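PUA domain-containing protein (PDB 1Q7H) is of uncertain function but, as a PUA domain protein, probably binds RNA and may take part in translation initiation. Local coordinates at residues Y22-T27 with R66-N71; V95-S100 with E128-K133. All coordinates share one frame; numbering follows the deposited sequence.

Contact 1. Residues Y22-T27 with R66-N71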
loop_
_atom_site.group_PDB
_atom_site.type_symbol
_atom_site.label_atom_id
_atom_site.label_comp_id
_atom_site.label_asym_id
_atom_site.label_seq_id
_atom_site.Cartn_x
_atom_site.Cartn_y
_atom_site.Cartn_z
ATOM N N TYR A 22 -0.282 10.511 1.335
ATOM C CA TYR A 22 0.632 9.818 0.438
ATOM C C TYR A 22 0.400 10.231 -1.000
ATOM O O TYR A 22 0.899 9.591 -1.926
ATOM C CB TYR A 22 0.442 8.307 0.581
ATOM C CG TYR A 22 0.748 7.821 1.968
ATOM C CD1 TYR A 22 2.053 7.836 2.454
ATOM C CD2 TYR A 22 -0.267 7.364 2.812
ATOM C CE1 TYR A 22 2.347 7.411 3.746
ATOM C CE2 TYR A 22 0.017 6.935 4.108
ATOM C CZ TYR A 22 1.328 6.962 4.569
ATOM O OH TYR A 22 1.628 6.537 5.847
ATOM N N GLY A 23 -0.365 11.302 -1.179
ATOM C CA GLY A 23 -0.661 11.784 -2.514
ATOM C C GLY A 23 -1.693 10.935 -3.242
ATOM O O GLY A 23 -1.845 11.061 -4.453
ATOM N N ILE A 24 -2.388 10.061 -2.513
ATOM C CA ILE A 24 -3.424 9.213 -3.110
ATOM C C ILE A 24 -4.697 10.054 -3.019
ATOM O O ILE A 24 -5.231 10.291 -1.932
ATOM C CB ILE A 24 -3.571 7.871 -2.322
ATOM C CG1 ILE A 24 -2.242 7.105 -2.374
ATOM C CG2 ILE A 24 -4.693 7.015 -2.922
ATOM C CD1 ILE A 24 -2.182 5.828 -1.567
ATOM N N ASP A 25 -5.172 10.514 -4.167
ATOM C CA ASP A 25 -6.335 11.393 -4.232
ATOM C C ASP A 25 -7.695 10.746 -4.474
ATOM O O ASP A 25 -8.014 10.373 -5.602
ATOM C CB ASP A 25 -6.085 12.450 -5.319
ATOM C CG ASP A 25 -7.177 13.502 -5.388
ATOM O OD1 ASP A 25 -8.244 13.332 -4.757
ATOM O OD2 ASP A 25 -6.966 14.508 -6.090
ATOM N N ILE A 26 -8.500 10.630 -3.419
ATOM C CA ILE A 26 -9.848 10.072 -3.539
ATOM C C ILE A 26 -10.859 11.064 -2.978
ATOM O O ILE A 26 -11.972 10.698 -2.624
ATOM C CB ILE A 26 -10.012 8.734 -2.784
ATOM C CG1 ILE A 26 -9.490 8.874 -1.354
ATOM C CG2 ILE A 26 -9.292 7.614 -3.529
ATOM C CD1 ILE A 26 -9.744 7.646 -0.499
ATOM N N THR A 27 -10.459 12.324 -2.890
ATOM C CA THR A 27 -11.342 13.362 -2.373
ATOM C C THR A 27 -12.651 13.343 -3.146
ATOM O O THR A 27 -12.647 13.290 -4.373
ATOM C CB THR A 27 -10.693 14.748 -2.519
ATOM O OG1 THR A 27 -9.589 14.849 -1.615
ATOM C CG2 THR A 27 -11.695 15.850 -2.220
ATOM N N ARG A 66 -5.505 5.185 -8.055
ATOM C CA ARG A 66 -5.034 6.540 -7.764
ATOM C C ARG A 66 -3.625 6.433 -7.194
ATOM O O ARG A 66 -3.453 6.282 -5.981
ATOM C CB ARG A 66 -5.965 7.202 -6.739
ATOM C CG ARG A 66 -7.323 7.579 -7.290
ATOM C CD ARG A 66 -7.208 8.793 -8.179
ATOM N NE ARG A 66 -8.459 9.135 -8.843
ATOM C CZ ARG A 66 -8.784 8.761 -10.075
ATOM N NH1 ARG A 66 -7.949 8.018 -10.796
ATOM N NH2 ARG A 66 -9.936 9.161 -10.599
ATOM N N ASN A 67 -2.620 6.502 -8.068
ATOM C CA ASN A 67 -1.229 6.361 -7.647
ATOM C C ASN A 67 -0.794 7.305 -6.538
ATOM O O ASN A 67 -1.234 8.444 -6.474
ATOM C CB ASN A 67 -0.258 6.597 -8.817
ATOM C CG ASN A 67 -0.429 5.607 -9.961
ATOM O OD1 ASN A 67 -0.978 4.516 -9.808
ATOM N ND2 ASN A 67 0.076 5.984 -11.118
ATOM N N PRO A 68 0.055 6.824 -5.622
ATOM C CA PRO A 68 0.530 7.696 -4.551
ATOM C C PRO A 68 1.611 8.545 -5.229
ATOM O O PRO A 68 2.086 8.189 -6.313
ATOM C CB PRO A 68 1.135 6.708 -3.547
ATOM C CG PRO A 68 1.621 5.607 -4.423
ATOM C CD PRO A 68 0.423 5.425 -5.343
ATOM N N SER A 69 2.009 9.647 -4.607
ATOM C CA SER A 69 3.037 10.503 -5.191
ATOM C C SER A 69 4.333 10.463 -4.396
ATOM O O SER A 69 5.299 11.128 -4.749
ATOM C CB SER A 69 2.546 11.947 -5.289
ATOM O OG SER A 69 2.230 12.461 -4.009
ATOM N N ARG A 70 4.353 9.698 -3.312
ATOM C CA ARG A 70 5.564 9.583 -2.510
ATOM C C ARG A 70 5.689 8.183 -1.947
ATOM O O ARG A 70 4.738 7.403 -1.986
ATOM C CB ARG A 70 5.564 10.614 -1.365
ATOM C CG ARG A 70 4.312 10.599 -0.483
ATOM C CD ARG A 70 4.272 11.807 0.466
ATOM N NE ARG A 70 5.240 11.699 1.557
ATOM C CZ ARG A 70 4.987 11.172 2.757
ATOM N NH1 ARG A 70 3.783 10.696 3.049
ATOM N NH2 ARG A 70 5.947 11.118 3.671
ATOM N N ASN A 71 6.885 7.875 -1.454
ATOM C CA ASN A 71 7.206 6.596 -0.840
ATOM C C ASN A 71 7.085 5.420 -1.778
ATOM O O ASN A 71 6.736 4.325 -1.359
ATOM C CB ASN A 71 6.329 6.377 0.391
ATOM C CG ASN A 71 6.606 7.398 1.483
ATOM O OD1 ASN A 71 7.292 8.391 1.250
ATOM N ND2 ASN A 71 6.069 7.161 2.673
HETATM O O HOH W 1 -3.672 9.952 -6.545
HETATM O O HOH W 2 -10.583 10.206 -7.436
#

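Contact 2. Residues V95-S100 with E128-K133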
loop_
_atom_site.group_PDB
_atom_site.type_symbol
_atom_site.label_atom_id
_atom_site.label_comp_id
_atom_site.label_asym_id
_atom_site.label_seq_id
_atom_site.Cartn_x
_atom_site.Cartn_y
_atom_site.Cartn_z
ATOM N N VAL A 95 15.080 -1.393 -7.811
ATOM C CA VAL A 95 15.586 -0.635 -8.945
ATOM C C VAL A 95 15.715 0.854 -8.597
ATOM O O VAL A 95 16.714 1.497 -8.919
ATOM C CB VAL A 95 14.643 -0.801 -10.154
ATOM C CG1 VAL A 95 15.166 -0.019 -11.342
ATOM C CG2 VAL A 95 14.514 -2.266 -10.501
ATOM N N SER A 96 14.704 1.398 -7.928
ATOM C CA SER A 96 14.728 2.803 -7.542
ATOM C C SER A 96 13.711 3.034 -6.445
ATOM O O SER A 96 12.844 2.205 -6.216
ATOM C CB SER A 96 14.394 3.691 -8.746
ATOM O OG SER A 96 13.080 3.416 -9.209
HETATM N N MSE A 97 13.814 4.163 -5.762
HETATM C CA MSE A 97 12.873 4.462 -4.704
HETATM C C MSE A 97 12.954 5.932 -4.334
HETATM O O MSE A 97 13.921 6.618 -4.675
HETATM C CB MSE A 97 13.162 3.582 -3.479
HETATM C CG MSE A 97 14.453 3.929 -2.743
HETATM SE SE MSE A 97 15.104 2.571 -1.483
HETATM C CE MSE A 97 13.740 2.652 -0.108
ATOM N N ASP A 98 11.912 6.412 -3.660
ATOM C CA ASP A 98 11.839 7.791 -3.193
ATOM C C ASP A 98 13.032 7.984 -2.243
ATOM O O ASP A 98 13.167 7.248 -1.273
ATOM C CB ASP A 98 10.523 7.983 -2.437
ATOM C CG ASP A 98 10.247 9.428 -2.087
ATOM O OD1 ASP A 98 11.176 10.144 -1.646
ATOM O OD2 ASP A 98 9.085 9.843 -2.239
ATOM N N ASP A 99 13.903 8.955 -2.501
ATOM C CA ASP A 99 15.049 9.114 -1.611
ATOM C C ASP A 99 14.716 9.711 -0.259
ATOM O O ASP A 99 15.596 9.884 0.574
ATOM C CB ASP A 99 16.190 9.909 -2.272
ATOM C CG ASP A 99 15.768 11.291 -2.734
ATOM O OD1 ASP A 99 14.984 11.956 -2.026
ATOM O OD2 ASP A 99 16.246 11.722 -3.808
ATOM N N SER A 100 13.443 10.000 -0.016
ATOM C CA SER A 100 13.074 10.560 1.268
ATOM C C SER A 100 12.566 9.472 2.213
ATOM O O SER A 100 12.235 9.749 3.355
ATOM C CB SER A 100 12.023 11.656 1.094
ATOM O OG SER A 100 10.764 11.118 0.758
ATOM N N GLU A 128 20.929 4.207 2.701
ATOM C CA GLU A 128 21.660 2.968 2.928
ATOM C C GLU A 128 21.292 1.900 1.902
ATOM O O GLU A 128 22.158 1.151 1.446
ATOM C CB GLU A 128 21.396 2.471 4.359
ATOM C CG GLU A 128 21.977 1.101 4.677
ATOM C CD GLU A 128 21.974 0.779 6.174
ATOM O OE1 GLU A 128 21.114 1.292 6.913
ATOM O OE2 GLU A 128 22.835 -0.004 6.602
ATOM N N VAL A 129 20.015 1.825 1.537
ATOM C CA VAL A 129 19.583 0.840 0.542
ATOM C C VAL A 129 20.276 1.044 -0.806
ATOM O O VAL A 129 20.822 0.107 -1.377
ATOM C CB VAL A 129 18.045 0.896 0.291
ATOM C CG1 VAL A 129 17.665 0.019 -0.907
ATOM C CG2 VAL A 129 17.293 0.439 1.531
HETATM N N MSE A 130 20.258 2.272 -1.313
HETATM C CA MSE A 130 20.851 2.543 -2.613
HETATM C C MSE A 130 22.379 2.502 -2.639
HETATM O O MSE A 130 22.980 2.262 -3.686
HETATM C CB MSE A 130 20.344 3.888 -3.145
HETATM C CG MSE A 130 18.816 3.963 -3.332
HETATM SE SE MSE A 130 18.006 2.392 -4.235
HETATM C CE MSE A 130 18.686 2.668 -6.028
ATOM N N ALA A 131 23.013 2.716 -1.492
ATOM C CA ALA A 131 24.468 2.682 -1.437
ATOM C C ALA A 131 25.035 1.276 -1.230
ATOM O O ALA A 131 26.117 0.976 -1.716
ATOM C CB ALA A 131 24.982 3.624 -0.329
ATOM N N THR A 132 24.308 0.419 -0.518
ATOM C CA THR A 132 24.784 -0.939 -0.247
ATOM C C THR A 132 24.117 -2.002 -1.121
ATOM O O THR A 132 24.758 -2.976 -1.530
ATOM C CB THR A 132 24.534 -1.350 1.227
ATOM O OG1 THR A 132 23.122 -1.532 1.438
ATOM C CG2 THR A 132 25.062 -0.270 2.194
ATOM N N LYS A 133 22.835 -1.802 -1.407
ATOM C CA LYS A 133 22.057 -2.754 -2.201
ATOM C C LYS A 133 22.059 -4.118 -1.529
ATOM O O LYS A 133 22.149 -5.153 -2.191
ATOM C CB LYS A 133 22.605 -2.886 -3.629
ATOM C CG LYS A 133 22.099 -1.835 -4.606
ATOM C CD LYS A 133 20.571 -1.789 -4.610
ATOM C CE LYS A 133 20.020 -1.566 -6.008
ATOM N NZ LYS A 133 20.512 -0.302 -6.613
HETATM O O HOH W 3 19.446 0.469 -8.883
#

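Contact 1. Residues Y22-T27 with R66-N71
Ile24 and Pro68 run alongside each other in the same sense, and Ile24 CG1 rests 3.6 Å from Pro68 CB. The branches of Ile24 part: chi1 of -61° sets CG1 beside the backbone N, against the proline ring, and leaves CG2 anti to that N, where it meets Arg66 O at 3.4 Å. This is the densely packed part, closed in by Leu62 and Leu63 of helix 60-65 and by Met19 of helix 9-20. Next to it, Ser69 N donates to Tyr22 O (2.9 Å, N-H...O angle 156°), a direct hydrogen bond between the two segments. Tyr22 O belongs to the turn that ends helix 9-20: Gly23, with positive phi, is the C-prime residue of a Schellman motif, its N bonded to Ser20 O while Ile24 N returns to Met19 O. The end of this helix in the N-terminal pre-PUA domain is thereby fastened to the connection running from helix 60-65 into strand 72-75 of the PUA sheet. The Tyr22 ring, itself edge-to-face with Phe108, takes Arg70 NH1 obliquely, 3.4 Å from CD1, with ring and guanidinium planes only 8° apart. A hydrogen bond from NH1 to Arg21 O helps to fix that orientation. Asn71 ND2 approaches the ring edge but gives its hydrogen bond to Met106 O. Toward exposed Asp25, waters bridge the two segments. One water accepts from Asp25 N and donates to Asn67 O, the latter 2.9 Å from its oxygen. The Arg66 chain, bent at chi2, passes the Asp25 carbonyl with CD 3.1 Å from Asp25 O, which lies at the guanidinium edge, in its plane. Arg66 NE donates to a second water at 2.8 Å, and this water donates in turn to Asp25 O.

Contact 2. Residues V95-S100 with E128-K133
A single water is held by both segments: it accepts from Lys133 NZ at 2.6 Å and donates to Val95 O at 2.9 Å. This bridge spans the gap between strand 94-97, an outermost strand of the mixed PUA sheet, and the C-terminal end of helix 126-132. The local axes run nearly antiparallel, 157° apart, and approach to 9.7 Å, an interval filled in part by long side chains. Two selenomethionines do so. The CB of Met97 is directed at the helix, with chi1 of 70° placing CG between the backbone N and the carbonyl carbon. Its SE lies 3.7 Å from Val129 CG1, the two side chains meeting at a slant. The side chains of Met97 and Met130 pass antiparallel, SE to SE 4.0 Å, a purely apolar contact. Because the Met130 chain is bent at both chi2 and chi3, its methyl folds back to the strand, where CE comes to 3.7 Å from Val95 O. That carbonyl oxygen thus meets both the bridging water and a methyl group. Thr74 lies across from both Val95 and Ser96, a classic beta bulge in the strand pair. Ile94 adds to the apolar packing, touching both Val129 and Met130. Past the strand the chain turns at Asp98 in an Asx turn, Asp98 OD1 accepting Ser100 N at 2.8 Å; Ser100 OG adds a second bond to the same oxygen at 2.6 Å, from the same face of the carboxylate plane.

The two contacts follow one another along the chain: 22-27 with 66-71 closes before 95-100 with 128-133 opens, and their centres stand about 21 Å apart. Contact 1 lies where the pre-PUA domain meets the PUA domain, about 10 Å from the centre of the chain; contact 2 is a surface contact within the PUA domain, about 18 Å from that centre. Strand 72-75 starts directly after contact 1 and pairs antiparallel with strand 94-97, which enters contact 2. The two contacts also touch directly, through a probable hydrogen bond from Asn71 N to Asp98 OD2 (3.1 Å). The domain junction is therefore structurally continuous with the outer edge of the PUA sheet.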